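Local coordinates for protein R.Ecl18kI (Enterobacter cloacae, PDB 2GB7) that recognises the double-stranded DNA sequence 5'-CCNGG-3' and cuts it before the first C as a type II restriction endonuclease, flipping nucleotides out of the helix, at residues F[6-17]-F[103-112]; F[172-180]-F[251-262]. The protein carries 1 engineered substitution. All coordinates share one frame; numbering follows the deposited sequence.

Contact 1 (F[6-17]-F[103-112]); sequences PGEFKTLISKER and THIYDLALSN. With nucleotides of chain A.
Arg17 makes the hydrogen bonds that tie helix 6-17 to helix 103-112. Its guanidinium meets Asn112 end-on, both terminal nitrogens aiming at the same oxygen: NH2 donates to OD1 of Asn112 at 2.9 Å, the straighter of the two bonds (156°), and NH1 reaches that OD1 at 3.2 Å. OD1 lies in the guanidinium plane, yet the Asn112 amide is turned almost perpendicular to it. The arginine chain runs straight from the helix and then bends (chi3 -54°), which carries its end over to the other helix. NH2 also donates to OG of Ser111 at 2.9 Å, a less straight bond, with that oxygen tilted out of the guanidinium plane. Ser111 OG in turn gives its proton to OP1 of DG8 of chain A at 2.7 Å, so the arginine backs a phosphate contact from the second shell. The other end of the amide, Asn112 ND2, is hydrogen-bonded to Thr72 OG1.

The two helices run nearly side by side, 28° apart, and helix 103-112 also packs through Ile105 and Ala109 on the same residues of the second subunit. Helix 6-17 is thus laid against a dimer-interface helix that faces DNA as well: Tyr106 OH donates to OP2 of DG6 of chain A.

Apolar packing fills the middle. Ile13 CD1 touches Leu108 CD1 at 3.7 Å, the side chains crossing at about a right angle, and Phe9 CE2 packs on Leu108 CB at 4.0 Å.

Two contacts involve rings and polar groups. The Phe9 ring turns its edge to the backbone O of His104, an aromatic C-H to carbonyl approach with CE2 3.3 Å from that oxygen. Farther toward the N-termini, Pro6 CG lies over one face of the His104 imidazole, a CH-pi contact, while His104 NE2 is hydrogen-bonded to Leu4 O.

The charged pair is looser: Lys10 lays CE beside Asp107 OD2, but NZ stays 4.1 Å from that oxygen, too far for a salt bridge.

Contact 2 (F[172-180]-F[251-262]); sequences NKRNTMLIS and MLQSAMELSRKW
Arg174 meets the helical segment only through its backbone, its O lying 3.8 Å from CZ2 of Trp262, at the edge of the indole. It belongs to a type II turn from Lys173 to Thr176, overlapped at its start by an Asx turn in which Asn172 OD1 accepts from Arg174 N. Asn175, next along and with positive phi (63°), carries the polar link: Trp262 NE1 donates to its backbone O at 2.8 Å. The bond is nearly straight (169°) and the oxygen sits exactly in the indole plane, although the N-H comes from above the plane of the carbonyl. The amide of Asn175 is crossed at about a right angle by the Lys261 chain, whose CD touches OD1 at 3.4 Å, while Leu258 CD2 packs against the same oxygen.

Thr176 points its CB away from the helix, though CG2 still comes near the indole; its OG1 and N both bond to Lys173 O and close the turn, and its own O rests on Leu258 CD1.

Where the strand begins, Met177 reaches straight out and then kinks at its end (chi3 -58°). This lays CE on the helix backbone, 3.4 Å from Ala255 N, with SD against Ala255 CB at 3.8 Å and CE touching Leu258 CD1 at 3.8 Å. Two residues on, again facing the helix, Ile179 meets Met251 tip to tip, CD1 to CE at 4.0 Å. Met132 of helix 102-134 lies against both Ile179 and Ala255.

Strand 177-180 pairs with strands 161-163 and 204-207 inside a mixed sheet, and helix 251-259 crosses one face of it roughly antiparallel to the strand. This helix-on-sheet packing is part of the alpha/beta core, a mixed sheet flanked by helices, of the PDDEXK nucleases, the clan of the EcoRII C-terminal family.

In the fold
The two contacts lie on opposite sides of the chain's centre, with centres about 44 Å apart and nearest atoms about 22 Å apart. Contact 1 is the more buried, yet it belongs to the helical part of the protein, where DNA and the second subunit come close; its chemistry is mixed, with a phosphate-linked arginine network at one end. Contact 2 joins helix to sheet within the nuclease core, is touched by no other protein chain, and relies on methionine and leucine packing inside, with a single indole-to-backbone hydrogen bond at its more exposed outer end. Helix 102-134 connects them: it carries 103-112 of contact 1, and its later residue Met132 packs on contact 2.

Contact 1 (F[6-17]-F[103-112])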
loop_
_atom_site.group_PDB
_atom_site.type_symbol
_atom_site.label_atom_id
_atom_site.label_comp_id
_atom_site.label_asym_id
_atom_site.label_seq_id
_atom_site.Cartn_x
_atom_site.Cartn_y
_atom_site.Cartn_z
ATOM N N PRO F 6 -11.303 2.199 23.906
ATOM C CA PRO F 6 -10.749 2.385 22.551
ATOM C C PRO F 6 -11.756 2.182 21.420
ATOM O O PRO F 6 -11.726 2.940 20.434
ATOM C CB PRO F 6 -9.646 1.324 22.475
ATOM C CG PRO F 6 -9.232 1.154 23.914
ATOM C CD PRO F 6 -10.538 1.179 24.649
ATOM N N GLY F 7 -12.627 1.177 21.543
ATOM C CA GLY F 7 -13.616 0.893 20.490
ATOM C C GLY F 7 -14.652 1.997 20.399
ATOM O O GLY F 7 -15.100 2.379 19.323
ATOM N N GLU F 8 -15.034 2.524 21.553
ATOM C CA GLU F 8 -15.977 3.633 21.592
ATOM C C GLU F 8 -15.395 4.890 20.958
ATOM O O GLU F 8 -16.105 5.614 20.264
ATOM C CB GLU F 8 -16.429 3.891 23.028
ATOM C CG GLU F 8 -17.461 2.874 23.476
ATOM C CD GLU F 8 -17.482 2.652 24.976
ATOM O OE1 GLU F 8 -17.136 3.580 25.739
ATOM O OE2 GLU F 8 -17.853 1.533 25.387
ATOM N N PHE F 9 -14.104 5.127 21.202
ATOM C CA PHE F 9 -13.391 6.284 20.671
ATOM C C PHE F 9 -13.308 6.168 19.151
ATOM O O PHE F 9 -13.533 7.148 18.437
ATOM C CB PHE F 9 -11.993 6.362 21.293
ATOM C CG PHE F 9 -11.280 7.686 21.084
ATOM C CD1 PHE F 9 -11.949 8.897 21.218
ATOM C CD2 PHE F 9 -9.914 7.707 20.809
ATOM C CE1 PHE F 9 -11.264 10.109 21.049
ATOM C CE2 PHE F 9 -9.232 8.904 20.632
ATOM C CZ PHE F 9 -9.905 10.104 20.759
ATOM N N LYS F 10 -13.026 4.966 18.655
ATOM C CA LYS F 10 -13.017 4.729 17.202
ATOM C C LYS F 10 -14.364 5.053 16.571
ATOM O O LYS F 10 -14.428 5.683 15.493
ATOM C CB LYS F 10 -12.638 3.289 16.871
ATOM C CG LYS F 10 -11.188 2.933 17.136
ATOM C CD LYS F 10 -10.946 1.489 16.762
ATOM C CE LYS F 10 -10.282 0.714 17.887
ATOM N NZ LYS F 10 -10.139 -0.741 17.549
ATOM N N THR F 11 -15.441 4.631 17.232
ATOM C CA THR F 11 -16.789 4.850 16.716
ATOM C C THR F 11 -17.138 6.338 16.662
ATOM O O THR F 11 -17.698 6.824 15.667
ATOM C CB THR F 11 -17.830 4.044 17.504
ATOM O OG1 THR F 11 -17.552 2.649 17.325
ATOM C CG2 THR F 11 -19.245 4.333 17.002
ATOM N N LEU F 12 -16.772 7.052 17.721
ATOM C CA LEU F 12 -16.940 8.491 17.770
ATOM C C LEU F 12 -16.119 9.190 16.671
ATOM O O LEU F 12 -16.626 10.088 16.004
ATOM C CB LEU F 12 -16.567 9.010 19.164
ATOM C CG LEU F 12 -16.441 10.516 19.384
ATOM C CD1 LEU F 12 -17.777 11.235 19.223
ATOM C CD2 LEU F 12 -15.843 10.771 20.756
ATOM N N ILE F 13 -14.868 8.767 16.487
ATOM C CA ILE F 13 -13.961 9.404 15.517
ATOM C C ILE F 13 -14.557 9.294 14.109
ATOM O O ILE F 13 -14.596 10.269 13.366
ATOM C CB ILE F 13 -12.516 8.796 15.564
ATOM C CG1 ILE F 13 -11.782 9.158 16.859
ATOM C CG2 ILE F 13 -11.670 9.261 14.366
ATOM C CD1 ILE F 13 -10.556 8.302 17.103
ATOM N N SER F 14 -15.057 8.108 13.786
ATOM C CA SER F 14 -15.702 7.858 12.494
ATOM C C SER F 14 -16.980 8.668 12.304
ATOM O O SER F 14 -17.214 9.210 11.225
ATOM C CB SER F 14 -15.995 6.368 12.348
ATOM O OG SER F 14 -14.788 5.668 12.141
ATOM N N LYS F 15 -17.787 8.763 13.357
ATOM C CA LYS F 15 -19.017 9.546 13.332
ATOM C C LYS F 15 -18.695 11.015 13.094
ATOM O O LYS F 15 -19.308 11.664 12.245
ATOM C CB LYS F 15 -19.792 9.361 14.643
ATOM C CG LYS F 15 -21.173 10.020 14.689
ATOM C CD LYS F 15 -21.826 9.755 16.038
ATOM C CE LYS F 15 -23.014 10.677 16.305
ATOM N NZ LYS F 15 -24.340 10.083 15.920
ATOM N N GLU F 16 -17.702 11.512 13.821
ATOM C CA GLU F 16 -17.307 12.910 13.764
ATOM C C GLU F 16 -16.642 13.256 12.456
ATOM O O GLU F 16 -16.868 14.337 11.943
ATOM C CB GLU F 16 -16.359 13.264 14.908
ATOM C CG GLU F 16 -17.027 13.231 16.289
ATOM C CD GLU F 16 -17.943 14.415 16.556
ATOM O OE1 GLU F 16 -18.722 14.341 17.540
ATOM O OE2 GLU F 16 -17.876 15.431 15.826
ATOM N N ARG F 17 -15.808 12.356 11.941
ATOM C CA ARG F 17 -15.141 12.594 10.658
ATOM C C ARG F 17 -16.157 12.736 9.534
ATOM O O ARG F 17 -16.045 13.640 8.703
ATOM C CB ARG F 17 -14.149 11.477 10.326
ATOM C CG ARG F 17 -13.171 11.879 9.215
ATOM C CD ARG F 17 -12.200 10.768 8.830
ATOM N NE ARG F 17 -11.475 10.235 9.979
ATOM C CZ ARG F 17 -10.388 10.783 10.506
ATOM N NH1 ARG F 17 -9.912 11.932 10.022
ATOM N NH2 ARG F 17 -9.810 10.204 11.563
ATOM N N THR F 103 -3.549 3.551 23.433
ATOM C CA THR F 103 -4.253 2.916 22.296
ATOM C C THR F 103 -5.194 3.926 21.652
ATOM O O THR F 103 -5.313 3.975 20.424
ATOM C CB THR F 103 -5.030 1.665 22.734
ATOM O OG1 THR F 103 -4.156 0.821 23.497
ATOM C CG2 THR F 103 -5.584 0.897 21.567
ATOM N N HIS F 104 -5.849 4.733 22.484
ATOM C CA HIS F 104 -6.746 5.797 22.036
ATOM C C HIS F 104 -6.050 6.785 21.105
ATOM O O HIS F 104 -6.525 7.040 19.993
ATOM C CB HIS F 104 -7.297 6.566 23.244
ATOM C CG HIS F 104 -8.119 5.731 24.171
ATOM N ND1 HIS F 104 -7.558 4.962 25.167
ATOM C CD2 HIS F 104 -9.459 5.567 24.274
ATOM C CE1 HIS F 104 -8.520 4.366 25.853
ATOM N NE2 HIS F 104 -9.682 4.709 25.326
ATOM N N ILE F 105 -4.937 7.345 21.575
ATOM C CA ILE F 105 -4.184 8.363 20.842
ATOM C C ILE F 105 -3.670 7.755 19.550
ATOM O O ILE F 105 -3.804 8.346 18.463
ATOM C CB ILE F 105 -3.011 8.901 21.695
ATOM C CG1 ILE F 105 -3.568 9.656 22.897
ATOM C CG2 ILE F 105 -2.125 9.855 20.889
ATOM C CD1 ILE F 105 -2.492 10.125 23.878
ATOM N N TYR F 106 -3.118 6.553 19.656
ATOM C CA TYR F 106 -2.647 5.835 18.471
ATOM C C TYR F 106 -3.793 5.579 17.490
ATOM O O TYR F 106 -3.626 5.801 16.295
ATOM C CB TYR F 106 -1.938 4.527 18.853
ATOM C CG TYR F 106 -1.588 3.704 17.623
ATOM C CD1 TYR F 106 -0.485 4.001 16.840
ATOM C CD2 TYR F 106 -2.386 2.623 17.254
ATOM C CE1 TYR F 106 -0.185 3.246 15.685
ATOM C CE2 TYR F 106 -2.094 1.865 16.117
ATOM C CZ TYR F 106 -0.991 2.180 15.344
ATOM O OH TYR F 106 -0.693 1.424 14.227
ATOM N N ASP F 107 -4.942 5.107 17.970
ATOM C CA ASP F 107 -6.090 4.840 17.098
ATOM C C ASP F 107 -6.591 6.075 16.351
ATOM O O ASP F 107 -6.976 6.004 15.167
ATOM C CB ASP F 107 -7.234 4.246 17.897
ATOM C CG ASP F 107 -6.973 2.808 18.288
ATOM O OD1 ASP F 107 -5.982 2.214 17.790
ATOM O OD2 ASP F 107 -7.775 2.287 19.091
ATOM N N LEU F 108 -6.612 7.202 17.052
ATOM C CA LEU F 108 -6.932 8.470 16.383
ATOM C C LEU F 108 -5.940 8.813 15.280
ATOM O O LEU F 108 -6.345 9.150 14.166
ATOM C CB LEU F 108 -6.975 9.612 17.397
ATOM C CG LEU F 108 -7.183 11.037 16.874
ATOM C CD1 LEU F 108 -8.496 11.177 16.135
ATOM C CD2 LEU F 108 -7.144 12.041 18.025
ATOM N N ALA F 109 -4.646 8.778 15.589
ATOM C CA ALA F 109 -3.646 9.110 14.574
ATOM C C ALA F 109 -3.704 8.124 13.420
ATOM O O ALA F 109 -3.598 8.519 12.259
ATOM C CB ALA F 109 -2.263 9.121 15.174
ATOM N N LEU F 110 -3.884 6.849 13.750
ATOM C CA LEU F 110 -4.020 5.826 12.719
ATOM C C LEU F 110 -5.183 6.140 11.773
ATOM O O LEU F 110 -5.010 6.108 10.550
ATOM C CB LEU F 110 -4.204 4.424 13.315
ATOM C CG LEU F 110 -4.399 3.242 12.345
ATOM C CD1 LEU F 110 -3.224 3.088 11.375
ATOM C CD2 LEU F 110 -4.604 1.965 13.188
ATOM N N SER F 111 -6.345 6.448 12.351
ATOM C CA SER F 111 -7.538 6.793 11.580
ATOM C C SER F 111 -7.244 7.990 10.667
ATOM O O SER F 111 -7.618 7.973 9.481
ATOM C CB SER F 111 -8.688 7.116 12.541
ATOM O OG SER F 111 -9.897 7.329 11.839
ATOM N N ASN F 112 -6.572 9.003 11.223
ATOM C CA ASN F 112 -6.098 10.179 10.447
ATOM C C ASN F 112 -5.213 9.853 9.252
ATOM O O ASN F 112 -5.450 10.370 8.142
ATOM C CB ASN F 112 -5.345 11.161 11.341
ATOM C CG ASN F 112 -6.267 11.973 12.230
ATOM O OD1 ASN F 112 -7.497 11.902 12.138
ATOM N ND2 ASN F 112 -5.661 12.772 13.088
ATOM P P DG A 8 -11.447 4.286 10.183
ATOM O OP1 DG A 8 -11.637 5.398 11.157
ATOM O OP2 DG A 8 -12.468 3.219 10.085
ATOM O "O5'" DG A 8 -11.250 4.969 8.760
ATOM C "C5'" DG A 8 -10.164 5.866 8.557
ATOM C "C4'" DG A 8 -10.170 6.393 7.144
ATOM O "O4'" DG A 8 -9.782 5.351 6.220
ATOM C "C3'" DG A 8 -11.517 6.916 6.657
ATOM O "O3'" DG A 8 -11.286 8.091 5.885
ATOM C "C2'" DG A 8 -12.041 5.782 5.792
ATOM C "C1'" DG A 8 -10.761 5.213 5.207
ATOM N N9 DG A 8 -10.810 3.802 4.837
ATOM C C8 DG A 8 -11.093 2.741 5.660
ATOM N N7 DG A 8 -11.014 1.588 5.053
ATOM C C5 DG A 8 -10.666 1.907 3.748
ATOM C C6 DG A 8 -10.432 1.068 2.629
ATOM O O6 DG A 8 -10.481 -0.167 2.571
ATOM N N1 DG A 8 -10.110 1.805 1.495
ATOM C C2 DG A 8 -10.027 3.176 1.442
ATOM N N2 DG A 8 -9.717 3.704 0.250
ATOM N N3 DG A 8 -10.236 3.969 2.481
ATOM C C4 DG A 8 -10.549 3.272 3.594
ATOM P P DG A 6 -1.965 -1.383 12.425
ATOM O OP1 DG A 6 -0.686 -0.835 11.901
ATOM O OP2 DG A 6 -2.475 -0.911 13.738
ATOM O "O5'" DG A 6 -3.118 -1.131 11.363
ATOM C "C5'" DG A 6 -2.862 -1.197 9.966
ATOM C "C4'" DG A 6 -4.131 -0.876 9.217
ATOM O "O4'" DG A 6 -3.887 -0.784 7.794
ATOM C "C3'" DG A 6 -5.243 -1.912 9.390
ATOM O "O3'" DG A 6 -6.484 -1.212 9.445
ATOM C "C2'" DG A 6 -5.167 -2.704 8.097
ATOM C "C1'" DG A 6 -4.833 -1.592 7.127
ATOM N N9 DG A 6 -4.266 -1.967 5.838
ATOM C C8 DG A 6 -3.955 -3.220 5.366
ATOM N N7 DG A 6 -3.486 -3.200 4.146
ATOM C C5 DG A 6 -3.488 -1.853 3.803
ATOM C C6 DG A 6 -3.102 -1.203 2.598
ATOM O O6 DG A 6 -2.679 -1.704 1.553
ATOM N N1 DG A 6 -3.255 0.178 2.692
ATOM C C2 DG A 6 -3.723 0.848 3.792
ATOM N N2 DG A 6 -3.780 2.186 3.694
ATOM N N3 DG A 6 -4.102 0.254 4.908
ATOM C C4 DG A 6 -3.955 -1.085 4.843
ATOM P P DC A 9 -12.518 9.028 5.461
ATOM O OP1 DC A 9 -11.982 10.408 5.405
ATOM O OP2 DC A 9 -13.698 8.730 6.311
ATOM O "O5'" DC A 9 -12.822 8.573 3.966
ATOM C "C5'" DC A 9 -11.891 8.877 2.931
ATOM C "C4'" DC A 9 -12.388 8.372 1.599
ATOM O "O4'" DC A 9 -12.310 6.928 1.570
ATOM C "C3'" DC A 9 -13.836 8.730 1.261
ATOM O "O3'" DC A 9 -13.964 8.931 -0.148
ATOM C "C2'" DC A 9 -14.589 7.453 1.597
ATOM C "C1'" DC A 9 -13.570 6.392 1.213
ATOM N N1 DC A 9 -13.717 5.098 1.894
ATOM C C2 DC A 9 -13.332 3.936 1.216
ATOM O O2 DC A 9 -12.875 4.036 0.065
ATOM N N3 DC A 9 -13.465 2.738 1.831
ATOM C C4 DC A 9 -13.956 2.677 3.071
ATOM N N4 DC A 9 -14.070 1.476 3.641
ATOM C C5 DC A 9 -14.354 3.844 3.783
ATOM C C6 DC A 9 -14.220 5.022 3.164
#

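Contact 2 (F[172-180]-F[251-262])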
loop_
_atom_site.group_PDB
_atom_site.type_symbol
_atom_site.label_atom_id
_atom_site.label_comp_id
_atom_site.label_asym_id
_atom_site.label_seq_id
_atom_site.Cartn_x
_atom_site.Cartn_y
_atom_site.Cartn_z
ATOM N N ASN F 172 -14.436 -0.454 -29.286
ATOM C CA ASN F 172 -13.111 -0.549 -29.855
ATOM C C ASN F 172 -12.203 0.415 -29.149
ATOM O O ASN F 172 -12.504 1.619 -29.093
ATOM C CB ASN F 172 -13.120 -0.188 -31.341
ATOM C CG ASN F 172 -11.885 -0.682 -32.058
ATOM O OD1 ASN F 172 -10.781 -0.622 -31.545
ATOM N ND2 ASN F 172 -12.084 -1.235 -33.247
ATOM N N LYS F 173 -11.099 -0.113 -28.646
ATOM C CA LYS F 173 -10.129 0.681 -27.877
ATOM C C LYS F 173 -9.248 1.547 -28.756
ATOM O O LYS F 173 -8.524 2.387 -28.283
ATOM C CB LYS F 173 -9.279 -0.228 -26.967
ATOM C CG LYS F 173 -8.452 -1.255 -27.765
ATOM C CD LYS F 173 -7.954 -2.353 -26.839
ATOM C CE LYS F 173 -7.427 -3.514 -27.684
ATOM N NZ LYS F 173 -6.851 -4.545 -26.802
ATOM N N ARG F 174 -9.322 1.367 -30.065
ATOM C CA ARG F 174 -8.626 2.276 -30.965
ATOM C C ARG F 174 -9.009 3.753 -30.711
ATOM O O ARG F 174 -10.184 4.082 -30.500
ATOM C CB ARG F 174 -8.925 1.871 -32.407
ATOM C CG ARG F 174 -8.241 2.712 -33.469
ATOM C CD ARG F 174 -8.302 1.991 -34.815
ATOM N NE ARG F 174 -7.386 2.619 -35.779
ATOM C CZ ARG F 174 -6.126 2.219 -35.974
ATOM N NH1 ARG F 174 -5.622 1.200 -35.300
ATOM N NH2 ARG F 174 -5.371 2.839 -36.857
ATOM N N ASN F 175 -7.998 4.627 -30.720
ATOM C CA ASN F 175 -8.173 6.068 -30.533
ATOM C C ASN F 175 -8.727 6.455 -29.177
ATOM O O ASN F 175 -9.279 7.539 -29.038
ATOM C CB ASN F 175 -9.004 6.700 -31.662
ATOM C CG ASN F 175 -8.276 6.665 -33.003
ATOM O OD1 ASN F 175 -7.062 6.838 -33.052
ATOM N ND2 ASN F 175 -9.009 6.436 -34.096
ATOM N N THR F 176 -8.554 5.569 -28.186
ATOM C CA THR F 176 -8.919 5.901 -26.815
ATOM C C THR F 176 -7.678 6.218 -25.966
ATOM O O THR F 176 -6.503 5.988 -26.372
ATOM C CB THR F 176 -9.747 4.785 -26.128
ATOM O OG1 THR F 176 -8.926 3.622 -25.996
ATOM C CG2 THR F 176 -11.032 4.425 -26.943
ATOM N N MET F 177 -7.936 6.753 -24.782
ATOM C CA MET F 177 -6.830 7.000 -23.842
ATOM C C MET F 177 -7.318 6.595 -22.467
ATOM O O MET F 177 -8.460 6.899 -22.104
ATOM C CB MET F 177 -6.410 8.479 -23.826
ATOM C CG MET F 177 -5.357 8.719 -22.768
ATOM S SD MET F 177 -4.766 10.425 -22.781
ATOM C CE MET F 177 -4.227 10.464 -24.424
ATOM N N LEU F 178 -6.472 5.878 -21.718
ATOM C CA LEU F 178 -6.772 5.495 -20.352
ATOM C C LEU F 178 -5.746 6.095 -19.438
ATOM O O LEU F 178 -4.555 6.058 -19.732
ATOM C CB LEU F 178 -6.695 3.970 -20.172
ATOM C CG LEU F 178 -7.627 3.147 -21.070
ATOM C CD1 LEU F 178 -7.412 1.683 -20.779
ATOM C CD2 LEU F 178 -9.072 3.537 -20.866
ATOM N N ILE F 179 -6.232 6.624 -18.330
ATOM C CA ILE F 179 -5.377 7.264 -17.329
ATOM C C ILE F 179 -5.598 6.672 -15.948
ATOM O O ILE F 179 -6.744 6.599 -15.479
ATOM C CB ILE F 179 -5.632 8.784 -17.269
ATOM C CG1 ILE F 179 -5.465 9.412 -18.661
ATOM C CG2 ILE F 179 -4.712 9.446 -16.214
ATOM C CD1 ILE F 179 -6.063 10.833 -18.774
ATOM N N SER F 180 -4.498 6.257 -15.326
ATOM C CA SER F 180 -4.461 5.834 -13.899
ATOM C C SER F 180 -3.649 6.871 -13.121
ATOM O O SER F 180 -2.910 7.664 -13.731
ATOM C CB SER F 180 -3.764 4.470 -13.765
ATOM O OG SER F 180 -3.714 4.073 -12.382
ATOM N N MET F 251 0.824 14.664 -22.085
ATOM C CA MET F 251 -0.387 13.862 -21.985
ATOM C C MET F 251 -1.605 14.602 -22.502
ATOM O O MET F 251 -2.398 14.039 -23.252
ATOM C CB MET F 251 -0.641 13.389 -20.549
ATOM C CG MET F 251 -1.781 12.378 -20.512
ATOM S SD MET F 251 -2.070 11.826 -18.813
ATOM C CE MET F 251 -2.943 13.230 -18.175
ATOM N N LEU F 252 -1.773 15.859 -22.096
ATOM C CA LEU F 252 -2.934 16.645 -22.531
ATOM C C LEU F 252 -2.940 16.891 -24.036
ATOM O O LEU F 252 -3.989 16.860 -24.684
ATOM C CB LEU F 252 -3.018 17.960 -21.770
ATOM C CG LEU F 252 -3.881 17.908 -20.512
ATOM C CD1 LEU F 252 -5.370 17.814 -20.884
ATOM C CD2 LEU F 252 -3.530 16.723 -19.539
ATOM N N GLN F 253 -1.766 17.104 -24.582
ATOM C CA GLN F 253 -1.650 17.294 -26.019
ATOM C C GLN F 253 -2.109 16.024 -26.739
ATOM O O GLN F 253 -2.884 16.086 -27.698
ATOM C CB GLN F 253 -0.220 17.628 -26.376
ATOM C CG GLN F 253 -0.083 17.985 -27.837
ATOM C CD GLN F 253 -0.947 19.197 -28.236
ATOM O OE1 GLN F 253 -1.052 20.182 -27.495
ATOM N NE2 GLN F 253 -1.555 19.126 -29.428
ATOM N N SER F 254 -1.660 14.872 -26.249
ATOM C CA SER F 254 -2.074 13.592 -26.841
ATOM C C SER F 254 -3.583 13.383 -26.683
ATOM O O SER F 254 -4.260 12.970 -27.627
ATOM C CB SER F 254 -1.288 12.456 -26.179
ATOM O OG SER F 254 0.078 12.582 -26.557
ATOM N N ALA F 255 -4.128 13.733 -25.516
ATOM C CA ALA F 255 -5.563 13.539 -25.286
ATOM C C ALA F 255 -6.370 14.413 -26.208
ATOM O O ALA F 255 -7.380 13.985 -26.761
ATOM C CB ALA F 255 -5.936 13.836 -23.818
ATOM N N MET F 256 -5.895 15.637 -26.405
ATOM C CA MET F 256 -6.611 16.600 -27.217
ATOM C C MET F 256 -6.588 16.125 -28.657
ATOM O O MET F 256 -7.619 16.150 -29.339
ATOM C CB MET F 256 -5.963 17.970 -27.102
ATOM C CG MET F 256 -6.738 19.056 -27.819
ATOM S SD MET F 256 -8.439 19.258 -27.253
ATOM C CE MET F 256 -9.119 20.235 -28.606
ATOM N N GLU F 257 -5.437 15.626 -29.095
ATOM C CA GLU F 257 -5.336 15.146 -30.487
ATOM C C GLU F 257 -6.251 13.961 -30.729
ATOM O O GLU F 257 -6.908 13.913 -31.772
ATOM C CB GLU F 257 -3.901 14.796 -30.870
ATOM C CG GLU F 257 -2.988 15.991 -30.876
ATOM C CD GLU F 257 -1.508 15.627 -30.865
ATOM O OE1 GLU F 257 -1.156 14.446 -30.593
ATOM O OE2 GLU F 257 -0.697 16.540 -31.122
ATOM N N LEU F 258 -6.309 13.023 -29.775
ATOM C CA LEU F 258 -7.191 11.851 -29.926
ATOM C C LEU F 258 -8.651 12.254 -29.825
ATOM O O LEU F 258 -9.484 11.729 -30.552
ATOM C CB LEU F 258 -6.890 10.764 -28.884
ATOM C CG LEU F 258 -5.610 9.967 -29.085
ATOM C CD1 LEU F 258 -5.279 9.173 -27.825
ATOM C CD2 LEU F 258 -5.673 9.044 -30.312
ATOM N N SER F 259 -8.954 13.209 -28.949
ATOM C CA SER F 259 -10.321 13.679 -28.753
ATOM C C SER F 259 -10.944 14.250 -30.028
ATOM O O SER F 259 -12.144 14.092 -30.260
ATOM C CB SER F 259 -10.372 14.718 -27.631
ATOM O OG SER F 259 -9.998 15.994 -28.109
ATOM N N ARG F 260 -10.126 14.898 -30.855
ATOM C CA ARG F 260 -10.621 15.456 -32.123
ATOM C C ARG F 260 -11.182 14.389 -33.052
ATOM O O ARG F 260 -12.015 14.694 -33.909
ATOM C CB ARG F 260 -9.535 16.231 -32.865
ATOM C CG ARG F 260 -8.985 17.416 -32.123
ATOM C CD ARG F 260 -8.063 18.171 -33.058
ATOM N NE ARG F 260 -6.734 18.335 -32.482
ATOM C CZ ARG F 260 -6.355 19.358 -31.718
ATOM N NH1 ARG F 260 -7.203 20.338 -31.415
ATOM N NH2 ARG F 260 -5.113 19.396 -31.257
ATOM N N LYS F 261 -10.708 13.156 -32.902
ATOM C CA LYS F 261 -11.203 12.038 -33.698
ATOM C C LYS F 261 -12.628 11.629 -33.296
ATOM O O LYS F 261 -13.320 10.908 -34.024
ATOM C CB LYS F 261 -10.239 10.857 -33.617
ATOM C CG LYS F 261 -8.813 11.196 -34.000
ATOM C CD LYS F 261 -7.916 10.018 -33.708
ATOM C CE LYS F 261 -6.442 10.380 -33.818
ATOM N NZ LYS F 261 -6.011 10.575 -35.220
ATOM N N TRP F 262 -13.080 12.134 -32.160
ATOM C CA TRP F 262 -14.388 11.805 -31.631
ATOM C C TRP F 262 -15.382 12.948 -31.805
ATOM O O TRP F 262 -16.551 12.827 -31.423
ATOM C CB TRP F 262 -14.242 11.451 -30.157
ATOM C CG TRP F 262 -13.441 10.214 -29.991
ATOM C CD1 TRP F 262 -12.121 10.126 -29.672
ATOM C CD2 TRP F 262 -13.904 8.880 -30.188
ATOM N NE1 TRP F 262 -11.730 8.792 -29.635
ATOM C CE2 TRP F 262 -12.810 8.012 -29.934
ATOM C CE3 TRP F 262 -15.148 8.329 -30.525
ATOM C CZ2 TRP F 262 -12.918 6.616 -30.022
ATOM C CZ3 TRP F 262 -15.262 6.948 -30.618
ATOM C CH2 TRP F 262 -14.148 6.103 -30.370
#